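Local atomic coordinates of restriction endonuclease EcoP15I, restriction subunit (Escherichia coli, PDB entry 4ZCF), a protein that works with the Mod subunit to cleave DNA downstream of inversely oriented CAGCAG sites, using an ATP-binding helicase-type domain and an endonuclease domain. Residues C[23-28]-C[246-251]; C[58-63]-C[262-267]; C[94-99]-C[138-143]; C[145-150]-C[168-173]. All coordinates share one frame; numbering follows the deposited sequence.

How the contacts relate
All four contacts belong to the first of the two helicase-type parallel sheets and its surrounding helices. Contacts 1 and 2 are neighbours, with centres about 13 Å apart, and they share packing: Val24 CG2 of contact 1 packs on Val264 CG2 of contact 2. Contact 3 lies nearest the nucleotide; the side chain of Lys96 is about 9 Å from the bound AMP. It does not touch contacts 1 and 2, and is joined to contact 4 by the chain alone. From its segment 138-143 the chain runs almost directly into segment 145-150 of contact 4, whose centre is about 18 Å away. Contacts 2 and 4 lie at the two outermost strands of the sheet, their centres about 33 Å apart.

Contact 1 (C[23-28]-C[246-251]); sequences NVFVSA and AQYIIR
Phe25 points its ring edge at the face of Tyr248 in an edge-to-face (T-shaped) pair, joining the loop after helix 12-22 to strand 248-253 of the parallel, RecA-like helicase sheet. The ring centroids are 4.9 Å apart and the planes stand at 84°. Phe25 opens a type II beta turn that closes with Ala28 N bonded to Phe25 O, and its CB points from that turn toward the strand. With CG anti to the carbonyl carbon (chi1 -59°), the ring is directed toward the strand. CB and CG make no close contact with the strand. Farther out, Val24 CG1 of the same loop lies over the ring centre, 4.1 Å above the plane. The far edge reaches the tyrosine. CE1 lies over the middle of the Tyr248 ring, 3.5 Å above its plane, and its neighbours there include Tyr248 CD1 at 3.7 Å. This is the usual polarity of such a pair, weakly positive ring hydrogens set against the pi cloud. Two aromatic side chains reaching from opposing backbones span the distance, Phe25 CA and Tyr248 CA being 10.7 Å apart. Ile80 of the adjacent strand 79-84 touches both rings, and Leu48 also packs on Tyr248. At the tip of the phenylalanine, CZ also stands over the tyrosine face, shifted toward its root, 3.9 Å from Tyr248 CG.

Contact 2 (C[58-63]-C[262-267]); sequences KNVQAF and NLVYRL
Val60 and Val264 cross obliquely, one branch of each in touch: Val60 CG1 lies 3.8 Å from Val264 CG2, and Val60 CB is slightly farther from the same methyl. Val60 points its CB at the strand. Its CG1, placed anti to the backbone N (chi1 -178°), extends far enough to rest also against the backbone, 3.4 Å from Val264 O. That carbonyl accepts a hydrogen bond from ND2 of Asn64, one helical turn beyond Val60, so the apolar methyl sits beside an oxygen already paired. Gln61 is turned differently. It leaves the helix obliquely, and its chain, extended beyond CG, runs alongside Leu263 O, with CG at 3.4 Å and NE2 at 3.3 Å from that oxygen. The N-H direction is too poor for a hydrogen bond, and the amide is instead fixed at its other end, where OE1 pairs with His68 ND1. Both carbonyls can face the helix because Val264 departs from strand geometry (psi -29°), leaving the C=O bonds of Leu263 and Val264 within about 50° of each other. Asn23 and Ala20 close in on Val60, and Val24 on Val264, so the valine pair is buried. The arrangement is a helix laid against an outermost strand: helix 50-64 covers strand 263-267, which lies next to strand 79-84 in the parallel sheet of a RecA-like helicase domain.

Contact 3 (C[94-99]-C[138-143]); sequences YIKTIF and DDYKRE
Phe99 lays its CB squarely over the face of Tyr140, a CH-pi contact joining helix 90-105, which starts at the end of the Walker A (P-loop) motif, to the end of helix 130-140. CB lies 3.7 Å from the ring centroid and 7° off its normal. The two rings themselves meet only obliquely, centroids 5.3 Å apart. This apolar half is the tight one: both residues are buried, Phe136 stacks on the Phe99 ring, and Ile181 of strand 180-186 packs against it too. Arg142 CB completes it, at the edge of the Phe99 ring and 3.8 Å from CE1.

The other half is polar and more open. Lys96 leaves its helix with CG anti to the backbone N (chi1 -160°), then bends at its last two torsions and crosses the tyrosine at about a right angle. There Lys96 NZ, near the ring plane and at its edge, donates a hydrogen bond of 2.7 Å to Tyr140 OH. The same hydroxyl is bonded to Asp100 OD1, so two partners from one helix hold the phenol and limit its swing. Replacing Tyr140 with a leucine would probably leave Lys96 NZ and Asp100 OD1 without their shared hydroxyl and strip the flat cover from Phe99 CB. Asp139 OD2 stands 5.2 Å from Lys96 NZ, too far for a salt bridge. Past its CB, Arg142 turns away from the packing, its NE bonded to Asn102 OD1 and its NH1 only weakly to Lys141 O, at 3.4 Å.

Contact 4 (C[145-150]-C[168-173]); sequences RTYVVE and HDFVEA
Tyr147 sets its ring against the backbone of a helix rather than flat on another ring: Phe170 CA stands 4.0 Å from the ring centroid, only 4° off the normal, a CH-pi contact with a main-chain carbon. The tyrosine CB points toward the helix, and CG lies anti to the carbonyl carbon (chi1 -50°), which spreads the ring against the helix backbone. The Phe170 ring drops beside it, its edge meeting the tyrosine, with Phe170 CD1 3.6 Å from Tyr147 CD1; the planes are 70° apart. On the other flank Asp169 CB approaches obliquely, 3.7 Å from Tyr147 CD2. The two elements form part of a beta-alpha-beta crossover, in which strand 143-148 leads through helix 165-172 to its parallel neighbour 180-186. That next strand supplies the partner of the phenol, for Tyr147 OH is hydrogen-bonded to His182 ND1, while Ala173 CB lies 3.5 Å from the same oxygen. A phenylalanine in place of Tyr147 would probably leave His182 ND1 without its hydroxyl mate and open a small gap beside Ala173. Asp169 turns its carboxylate to the neighbouring residue: His168 ND1 donates to Asp169 OD1 at 3.0 Å, reaching the anti side of that oxygen from somewhat out of the carboxylate plane. Asp169 OD2 has a long, weak ion pair with Arg186 of a neighbouring subunit.

Contact 1 (C[23-28]-C[246-251])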
# COMPACT_ATOMS: atom_id res chain seq x y z
N ASN C 23 21.77 -35.65 -0.07
CA ASN C 23 22.74 -36.62 0.45
C ASN C 23 23.90 -35.99 1.26
O ASN C 23 24.50 -36.67 2.09
CB ASN C 23 23.27 -37.53 -0.66
CG ASN C 23 22.26 -38.47 -1.26
OD1 ASN C 23 21.42 -39.06 -0.57
ND2 ASN C 23 22.35 -38.66 -2.58
N VAL C 24 24.19 -34.68 1.03
CA VAL C 24 25.19 -33.86 1.74
C VAL C 24 24.75 -33.68 3.20
O VAL C 24 25.59 -33.51 4.08
CB VAL C 24 25.36 -32.50 1.00
CG1 VAL C 24 26.06 -31.45 1.86
CG2 VAL C 24 26.09 -32.67 -0.32
N PHE C 25 23.45 -33.73 3.47
CA PHE C 25 22.94 -33.49 4.82
C PHE C 25 22.52 -34.74 5.61
O PHE C 25 21.72 -34.60 6.55
CB PHE C 25 21.83 -32.43 4.79
CG PHE C 25 22.25 -31.09 4.24
CD1 PHE C 25 22.86 -30.15 5.06
CD2 PHE C 25 22.00 -30.76 2.92
CE1 PHE C 25 23.24 -28.90 4.56
CE2 PHE C 25 22.38 -29.51 2.41
CZ PHE C 25 23.00 -28.59 3.24
N VAL C 26 23.04 -35.93 5.26
CA VAL C 26 22.76 -37.18 6.01
C VAL C 26 23.37 -37.00 7.42
O VAL C 26 24.50 -36.51 7.54
CB VAL C 26 23.29 -38.45 5.29
CG1 VAL C 26 23.27 -39.68 6.20
CG2 VAL C 26 22.51 -38.73 4.01
N SER C 27 22.58 -37.33 8.46
CA SER C 27 22.89 -37.22 9.90
C SER C 27 22.96 -35.77 10.45
O SER C 27 23.39 -35.56 11.60
CB SER C 27 24.15 -38.01 10.25
N ALA C 28 22.48 -34.78 9.65
CA ALA C 28 22.43 -33.38 10.07
C ALA C 28 21.35 -33.20 11.13
O ALA C 28 20.30 -33.85 11.06
CB ALA C 28 22.17 -32.46 8.89
N ALA C 246 25.26 -16.89 5.88
CA ALA C 246 24.32 -17.94 5.47
C ALA C 246 24.75 -19.32 5.98
O ALA C 246 25.95 -19.59 6.10
CB ALA C 246 24.20 -17.95 3.96
N GLN C 247 23.76 -20.19 6.29
CA GLN C 247 24.05 -21.53 6.80
C GLN C 247 24.81 -22.33 5.77
O GLN C 247 25.84 -22.92 6.11
CB GLN C 247 22.77 -22.26 7.25
CG GLN C 247 22.28 -21.87 8.64
CD GLN C 247 21.00 -22.58 8.99
OE1 GLN C 247 20.97 -23.76 9.34
NE2 GLN C 247 19.89 -21.87 8.93
N TYR C 248 24.33 -22.32 4.50
CA TYR C 248 24.88 -23.03 3.33
C TYR C 248 24.45 -22.31 2.06
O TYR C 248 23.33 -21.79 2.00
CB TYR C 248 24.36 -24.48 3.25
CG TYR C 248 24.92 -25.39 4.32
CD1 TYR C 248 24.29 -25.53 5.55
CD2 TYR C 248 26.08 -26.12 4.10
CE1 TYR C 248 24.83 -26.32 6.56
CE2 TYR C 248 26.63 -26.93 5.10
CZ TYR C 248 26.00 -27.02 6.32
OH TYR C 248 26.53 -27.80 7.32
N ILE C 249 25.32 -22.31 1.04
CA ILE C 249 25.07 -21.69 -0.26
C ILE C 249 25.06 -22.74 -1.38
O ILE C 249 26.08 -23.40 -1.61
CB ILE C 249 26.06 -20.51 -0.53
CG1 ILE C 249 25.93 -19.38 0.52
CG2 ILE C 249 25.90 -19.96 -1.94
CD1 ILE C 249 27.22 -18.74 0.89
N ILE C 250 23.92 -22.88 -2.10
CA ILE C 250 23.81 -23.84 -3.20
C ILE C 250 23.80 -23.09 -4.55
O ILE C 250 22.83 -22.39 -4.83
CB ILE C 250 22.66 -24.89 -3.05
CG1 ILE C 250 22.42 -25.33 -1.59
CG2 ILE C 250 22.99 -26.11 -3.92
CD1 ILE C 250 21.45 -24.52 -0.75
N ARG C 251 24.90 -23.22 -5.35
CA ARG C 251 25.08 -22.52 -6.64
C ARG C 251 24.63 -23.37 -7.81
O ARG C 251 24.99 -24.55 -7.89
CB ARG C 251 26.52 -22.04 -6.85
CG ARG C 251 27.15 -21.29 -5.68
CD ARG C 251 28.53 -20.72 -6.02
NE ARG C 251 29.51 -21.77 -6.35
CZ ARG C 251 30.74 -21.55 -6.81
NH1 ARG C 251 31.19 -20.31 -6.99
NH2 ARG C 251 31.54 -22.57 -7.09

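Contact 2 (C[58-63]-C[262-267])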
# COMPACT_ATOMS: atom_id res chain seq x y z
N LYS C 58 31.94 -37.01 -0.35
CA LYS C 58 32.71 -38.10 -0.99
C LYS C 58 31.79 -39.18 -1.54
O LYS C 58 31.93 -39.57 -2.70
CB LYS C 58 33.70 -38.69 0.00
N ASN C 59 30.80 -39.61 -0.74
CA ASN C 59 29.81 -40.61 -1.14
C ASN C 59 28.89 -40.16 -2.28
O ASN C 59 28.51 -41.00 -3.10
CB ASN C 59 29.03 -41.12 0.08
CG ASN C 59 29.72 -42.23 0.84
OD1 ASN C 59 30.35 -43.13 0.26
ND2 ASN C 59 29.57 -42.22 2.16
N VAL C 60 28.57 -38.83 -2.35
CA VAL C 60 27.75 -38.22 -3.43
C VAL C 60 28.56 -38.21 -4.73
O VAL C 60 28.05 -38.60 -5.78
CB VAL C 60 27.23 -36.78 -3.11
CG1 VAL C 60 26.35 -36.25 -4.24
CG2 VAL C 60 26.45 -36.75 -1.80
N GLN C 61 29.82 -37.74 -4.65
CA GLN C 61 30.76 -37.66 -5.78
C GLN C 61 30.97 -39.04 -6.41
O GLN C 61 30.86 -39.18 -7.64
CB GLN C 61 32.07 -37.00 -5.35
CG GLN C 61 31.89 -35.54 -4.96
CD GLN C 61 33.18 -34.77 -4.89
OE1 GLN C 61 33.80 -34.64 -3.83
NE2 GLN C 61 33.58 -34.20 -6.01
N ALA C 62 31.18 -40.06 -5.55
CA ALA C 62 31.35 -41.47 -5.93
C ALA C 62 30.15 -42.01 -6.71
O ALA C 62 30.33 -42.61 -7.77
CB ALA C 62 31.57 -42.31 -4.67
N PHE C 63 28.93 -41.78 -6.18
CA PHE C 63 27.68 -42.23 -6.79
C PHE C 63 27.40 -41.55 -8.13
O PHE C 63 26.94 -42.21 -9.06
CB PHE C 63 26.52 -41.98 -5.82
CG PHE C 63 25.25 -42.72 -6.15
CD1 PHE C 63 25.05 -44.03 -5.70
CD2 PHE C 63 24.23 -42.10 -6.85
CE1 PHE C 63 23.87 -44.71 -5.99
CE2 PHE C 63 23.04 -42.79 -7.14
CZ PHE C 63 22.87 -44.08 -6.71
N ASN C 262 32.30 -27.38 -3.73
CA ASN C 262 31.91 -28.76 -3.41
C ASN C 262 30.99 -29.26 -4.52
O ASN C 262 29.78 -29.11 -4.43
CB ASN C 262 31.26 -28.85 -2.02
CG ASN C 262 32.23 -28.67 -0.87
OD1 ASN C 262 33.08 -29.51 -0.62
ND2 ASN C 262 32.12 -27.57 -0.14
N LEU C 263 31.58 -29.78 -5.62
CA LEU C 263 30.79 -30.27 -6.75
C LEU C 263 30.08 -31.55 -6.38
O LEU C 263 30.71 -32.57 -6.08
CB LEU C 263 31.59 -30.38 -8.05
CG LEU C 263 30.81 -30.88 -9.27
CD1 LEU C 263 29.68 -29.93 -9.64
CD2 LEU C 263 31.73 -31.09 -10.46
N VAL C 264 28.75 -31.46 -6.35
CA VAL C 264 27.86 -32.52 -5.92
C VAL C 264 27.10 -33.19 -7.08
O VAL C 264 26.80 -34.38 -7.01
CB VAL C 264 26.99 -31.93 -4.78
CG1 VAL C 264 25.51 -31.79 -5.14
CG2 VAL C 264 27.20 -32.67 -3.48
N TYR C 265 26.85 -32.44 -8.17
CA TYR C 265 26.13 -32.94 -9.33
C TYR C 265 26.59 -32.24 -10.61
O TYR C 265 26.80 -31.04 -10.60
CB TYR C 265 24.60 -32.80 -9.10
CG TYR C 265 23.74 -33.32 -10.24
CD1 TYR C 265 23.58 -34.69 -10.45
CD2 TYR C 265 23.12 -32.44 -11.12
CE1 TYR C 265 22.86 -35.17 -11.54
CE2 TYR C 265 22.37 -32.91 -12.20
CZ TYR C 265 22.23 -34.28 -12.40
OH TYR C 265 21.49 -34.75 -13.44
N ARG C 266 26.76 -32.99 -11.71
CA ARG C 266 27.16 -32.49 -13.02
C ARG C 266 26.41 -33.15 -14.20
O ARG C 266 26.61 -34.33 -14.50
CB ARG C 266 28.68 -32.54 -13.20
CG ARG C 266 29.19 -31.78 -14.42
CD ARG C 266 30.48 -31.04 -14.11
NE ARG C 266 31.59 -31.94 -13.84
CZ ARG C 266 32.51 -32.30 -14.74
NH1 ARG C 266 32.46 -31.83 -15.98
NH2 ARG C 266 33.49 -33.13 -14.40
N LEU C 267 25.55 -32.36 -14.84
CA LEU C 267 24.80 -32.71 -16.03
C LEU C 267 25.27 -31.70 -17.04
O LEU C 267 24.86 -30.54 -16.98
CB LEU C 267 23.29 -32.59 -15.79
CG LEU C 267 22.38 -32.83 -17.00
CD1 LEU C 267 22.36 -34.31 -17.41
CD2 LEU C 267 20.99 -32.36 -16.72

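Contact 3 (C[94-99]-C[138-143])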
# COMPACT_ATOMS: atom_id res chain seq x y z
N TYR C 94 16.25 -26.63 -8.09
CA TYR C 94 16.52 -25.87 -6.88
C TYR C 94 15.28 -25.59 -6.05
O TYR C 94 15.35 -25.56 -4.82
CB TYR C 94 17.44 -24.66 -7.10
CG TYR C 94 16.91 -23.40 -7.76
CD1 TYR C 94 15.89 -22.65 -7.17
CD2 TYR C 94 17.58 -22.83 -8.84
CE1 TYR C 94 15.47 -21.44 -7.71
CE2 TYR C 94 17.17 -21.62 -9.39
CZ TYR C 94 16.10 -20.93 -8.83
OH TYR C 94 15.72 -19.73 -9.38
N ILE C 95 14.12 -25.45 -6.71
CA ILE C 95 12.85 -25.25 -6.02
C ILE C 95 12.46 -26.55 -5.33
O ILE C 95 12.13 -26.52 -4.14
CB ILE C 95 11.75 -24.66 -6.94
CG1 ILE C 95 12.11 -23.21 -7.33
CG2 ILE C 95 10.41 -24.71 -6.23
CD1 ILE C 95 11.44 -22.68 -8.62
N LYS C 96 12.55 -27.69 -6.04
CA LYS C 96 12.25 -28.99 -5.45
C LYS C 96 13.17 -29.30 -4.26
O LYS C 96 12.70 -29.86 -3.28
CB LYS C 96 12.27 -30.13 -6.49
CG LYS C 96 11.50 -31.35 -5.99
CD LYS C 96 11.42 -32.48 -7.01
CE LYS C 96 11.40 -33.83 -6.33
NZ LYS C 96 10.33 -33.94 -5.30
N THR C 97 14.44 -28.86 -4.32
CA THR C 97 15.39 -29.02 -3.22
C THR C 97 14.96 -28.19 -1.99
O THR C 97 15.06 -28.68 -0.87
CB THR C 97 16.82 -28.73 -3.69
OG1 THR C 97 17.05 -29.31 -4.96
CG2 THR C 97 17.86 -29.25 -2.73
N ILE C 98 14.45 -26.95 -2.20
CA ILE C 98 13.94 -26.06 -1.16
C ILE C 98 12.84 -26.76 -0.34
O ILE C 98 12.80 -26.65 0.89
CB ILE C 98 13.47 -24.73 -1.80
CG1 ILE C 98 14.63 -23.75 -1.92
CG2 ILE C 98 12.25 -24.10 -1.07
CD1 ILE C 98 14.46 -22.72 -3.02
N PHE C 99 11.96 -27.51 -1.06
CA PHE C 99 10.86 -28.30 -0.49
C PHE C 99 11.38 -29.50 0.24
O PHE C 99 10.82 -29.85 1.27
CB PHE C 99 9.87 -28.73 -1.56
CG PHE C 99 8.90 -27.65 -1.94
CD1 PHE C 99 7.71 -27.48 -1.24
CD2 PHE C 99 9.17 -26.79 -3.00
CE1 PHE C 99 6.82 -26.45 -1.58
CE2 PHE C 99 8.27 -25.77 -3.34
CZ PHE C 99 7.11 -25.61 -2.63
N ASP C 138 0.41 -30.87 -3.74
CA ASP C 138 0.08 -32.28 -3.81
C ASP C 138 1.20 -33.12 -3.19
O ASP C 138 0.94 -33.93 -2.28
CB ASP C 138 -0.15 -32.70 -5.27
CG ASP C 138 -1.49 -32.30 -5.86
OD1 ASP C 138 -2.47 -32.15 -5.09
OD2 ASP C 138 -1.57 -32.18 -7.11
N ASP C 139 2.44 -32.91 -3.65
CA ASP C 139 3.60 -33.67 -3.24
C ASP C 139 4.11 -33.40 -1.83
O ASP C 139 4.69 -34.31 -1.24
CB ASP C 139 4.72 -33.51 -4.28
CG ASP C 139 4.48 -34.14 -5.65
OD1 ASP C 139 3.57 -34.99 -5.77
OD2 ASP C 139 5.25 -33.81 -6.59
N TYR C 140 3.90 -32.18 -1.28
CA TYR C 140 4.43 -31.80 0.05
C TYR C 140 3.46 -31.27 1.08
O TYR C 140 3.84 -31.18 2.26
CB TYR C 140 5.59 -30.79 -0.10
CG TYR C 140 6.80 -31.34 -0.83
CD1 TYR C 140 6.90 -31.27 -2.22
CD2 TYR C 140 7.83 -31.95 -0.13
CE1 TYR C 140 7.99 -31.81 -2.89
CE2 TYR C 140 8.96 -32.44 -0.79
CZ TYR C 140 9.02 -32.38 -2.17
OH TYR C 140 10.12 -32.87 -2.84
N LYS C 141 2.22 -30.88 0.67
CA LYS C 141 1.22 -30.23 1.53
C LYS C 141 1.84 -28.95 2.12
O LYS C 141 1.73 -28.66 3.32
CB LYS C 141 0.71 -31.19 2.61
N ARG C 142 2.54 -28.20 1.24
CA ARG C 142 3.23 -26.95 1.53
C ARG C 142 2.84 -25.85 0.56
O ARG C 142 2.49 -26.12 -0.60
CB ARG C 142 4.76 -27.13 1.50
CG ARG C 142 5.33 -28.01 2.59
CD ARG C 142 5.19 -27.41 3.98
NE ARG C 142 5.93 -28.17 4.98
CZ ARG C 142 5.44 -29.19 5.68
NH1 ARG C 142 4.19 -29.59 5.48
NH2 ARG C 142 6.19 -29.81 6.58
N GLU C 143 2.91 -24.60 1.04
CA GLU C 143 2.61 -23.39 0.26
C GLU C 143 3.83 -22.51 0.27
O GLU C 143 4.43 -22.31 1.32
CB GLU C 143 1.43 -22.61 0.89
CG GLU C 143 0.17 -23.41 1.12
CD GLU C 143 -0.62 -23.85 -0.10
OE1 GLU C 143 -0.42 -23.29 -1.20
OE2 GLU C 143 -1.48 -24.75 0.08

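Contact 4 (C[145-150]-C[168-173])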
# COMPACT_ATOMS: atom_id res chain seq x y z
N ARG C 145 5.40 -18.81 -0.00
CA ARG C 145 5.15 -17.38 0.09
C ARG C 145 6.40 -16.77 -0.50
O ARG C 145 7.52 -17.15 -0.14
CB ARG C 145 4.90 -16.91 1.54
CG ARG C 145 3.61 -17.44 2.17
CD ARG C 145 2.33 -16.91 1.52
NE ARG C 145 1.17 -17.77 1.81
CZ ARG C 145 0.82 -18.85 1.11
NH1 ARG C 145 1.51 -19.20 0.03
NH2 ARG C 145 -0.22 -19.58 1.48
N THR C 146 6.20 -15.90 -1.50
CA THR C 146 7.27 -15.28 -2.25
C THR C 146 7.31 -13.79 -1.99
O THR C 146 6.28 -13.13 -2.02
CB THR C 146 7.25 -15.76 -3.73
OG1 THR C 146 8.28 -15.14 -4.49
CG2 THR C 146 5.91 -15.54 -4.39
N TYR C 147 8.50 -13.28 -1.64
CA TYR C 147 8.77 -11.88 -1.31
C TYR C 147 9.79 -11.41 -2.32
O TYR C 147 10.93 -11.88 -2.34
CB TYR C 147 9.31 -11.75 0.14
CG TYR C 147 8.47 -12.49 1.16
CD1 TYR C 147 8.73 -13.82 1.47
CD2 TYR C 147 7.39 -11.87 1.78
CE1 TYR C 147 7.93 -14.52 2.38
CE2 TYR C 147 6.59 -12.56 2.70
CZ TYR C 147 6.85 -13.89 2.97
OH TYR C 147 6.07 -14.59 3.85
N VAL C 148 9.38 -10.51 -3.20
CA VAL C 148 10.23 -10.03 -4.27
C VAL C 148 10.77 -8.68 -3.91
O VAL C 148 9.98 -7.77 -3.70
CB VAL C 148 9.49 -10.05 -5.64
CG1 VAL C 148 10.45 -9.77 -6.79
CG2 VAL C 148 8.78 -11.39 -5.85
N VAL C 149 12.12 -8.54 -3.83
CA VAL C 149 12.82 -7.27 -3.55
C VAL C 149 12.83 -6.45 -4.84
O VAL C 149 13.44 -6.86 -5.84
CB VAL C 149 14.24 -7.46 -2.96
CG1 VAL C 149 14.94 -6.11 -2.77
CG2 VAL C 149 14.19 -8.23 -1.64
N GLU C 150 12.13 -5.30 -4.82
CA GLU C 150 11.99 -4.40 -5.96
C GLU C 150 12.44 -2.99 -5.63
O GLU C 150 12.10 -2.46 -4.58
CB GLU C 150 10.52 -4.37 -6.43
CG GLU C 150 9.97 -5.71 -6.88
CD GLU C 150 8.46 -5.82 -6.72
OE1 GLU C 150 7.75 -5.84 -7.75
OE2 GLU C 150 8.00 -5.90 -5.55
N HIS C 168 11.17 -6.58 5.20
CA HIS C 168 10.34 -6.48 6.41
C HIS C 168 9.45 -7.73 6.52
O HIS C 168 9.59 -8.47 7.48
CB HIS C 168 9.48 -5.19 6.40
CG HIS C 168 8.38 -5.22 7.42
ND1 HIS C 168 7.07 -5.49 7.07
CD2 HIS C 168 8.45 -5.12 8.77
CE1 HIS C 168 6.39 -5.52 8.20
NE2 HIS C 168 7.17 -5.29 9.25
N ASP C 169 8.61 -8.00 5.50
CA ASP C 169 7.69 -9.14 5.42
C ASP C 169 8.34 -10.51 5.51
O ASP C 169 7.76 -11.41 6.10
CB ASP C 169 6.86 -9.08 4.13
CG ASP C 169 5.99 -7.84 3.95
OD1 ASP C 169 5.80 -7.09 4.94
OD2 ASP C 169 5.48 -7.64 2.83
N PHE C 170 9.52 -10.70 4.86
CA PHE C 170 10.22 -11.98 4.86
C PHE C 170 10.78 -12.25 6.26
O PHE C 170 10.57 -13.34 6.79
CB PHE C 170 11.32 -12.01 3.76
CG PHE C 170 12.24 -13.23 3.77
CD1 PHE C 170 11.85 -14.42 3.18
CD2 PHE C 170 13.51 -13.16 4.34
CE1 PHE C 170 12.71 -15.53 3.16
CE2 PHE C 170 14.38 -14.26 4.31
CZ PHE C 170 13.96 -15.44 3.74
N VAL C 171 11.48 -11.27 6.84
CA VAL C 171 12.06 -11.34 8.17
C VAL C 171 10.95 -11.56 9.24
O VAL C 171 11.03 -12.50 10.03
CB VAL C 171 12.95 -10.08 8.44
CG1 VAL C 171 13.25 -9.89 9.92
CG2 VAL C 171 14.25 -10.15 7.64
N GLU C 172 9.88 -10.73 9.18
CA GLU C 172 8.73 -10.75 10.09
C GLU C 172 7.73 -11.93 10.00
O GLU C 172 6.96 -12.13 10.95
CB GLU C 172 7.99 -9.39 10.04
CG GLU C 172 8.74 -8.24 10.68
CD GLU C 172 9.22 -8.41 12.11
OE1 GLU C 172 8.53 -9.09 12.91
OE2 GLU C 172 10.28 -7.85 12.44
N ALA C 173 7.73 -12.68 8.88
CA ALA C 173 6.86 -13.84 8.61
C ALA C 173 7.05 -14.97 9.61
O ALA C 173 8.17 -15.37 9.90
CB ALA C 173 7.10 -14.34 7.19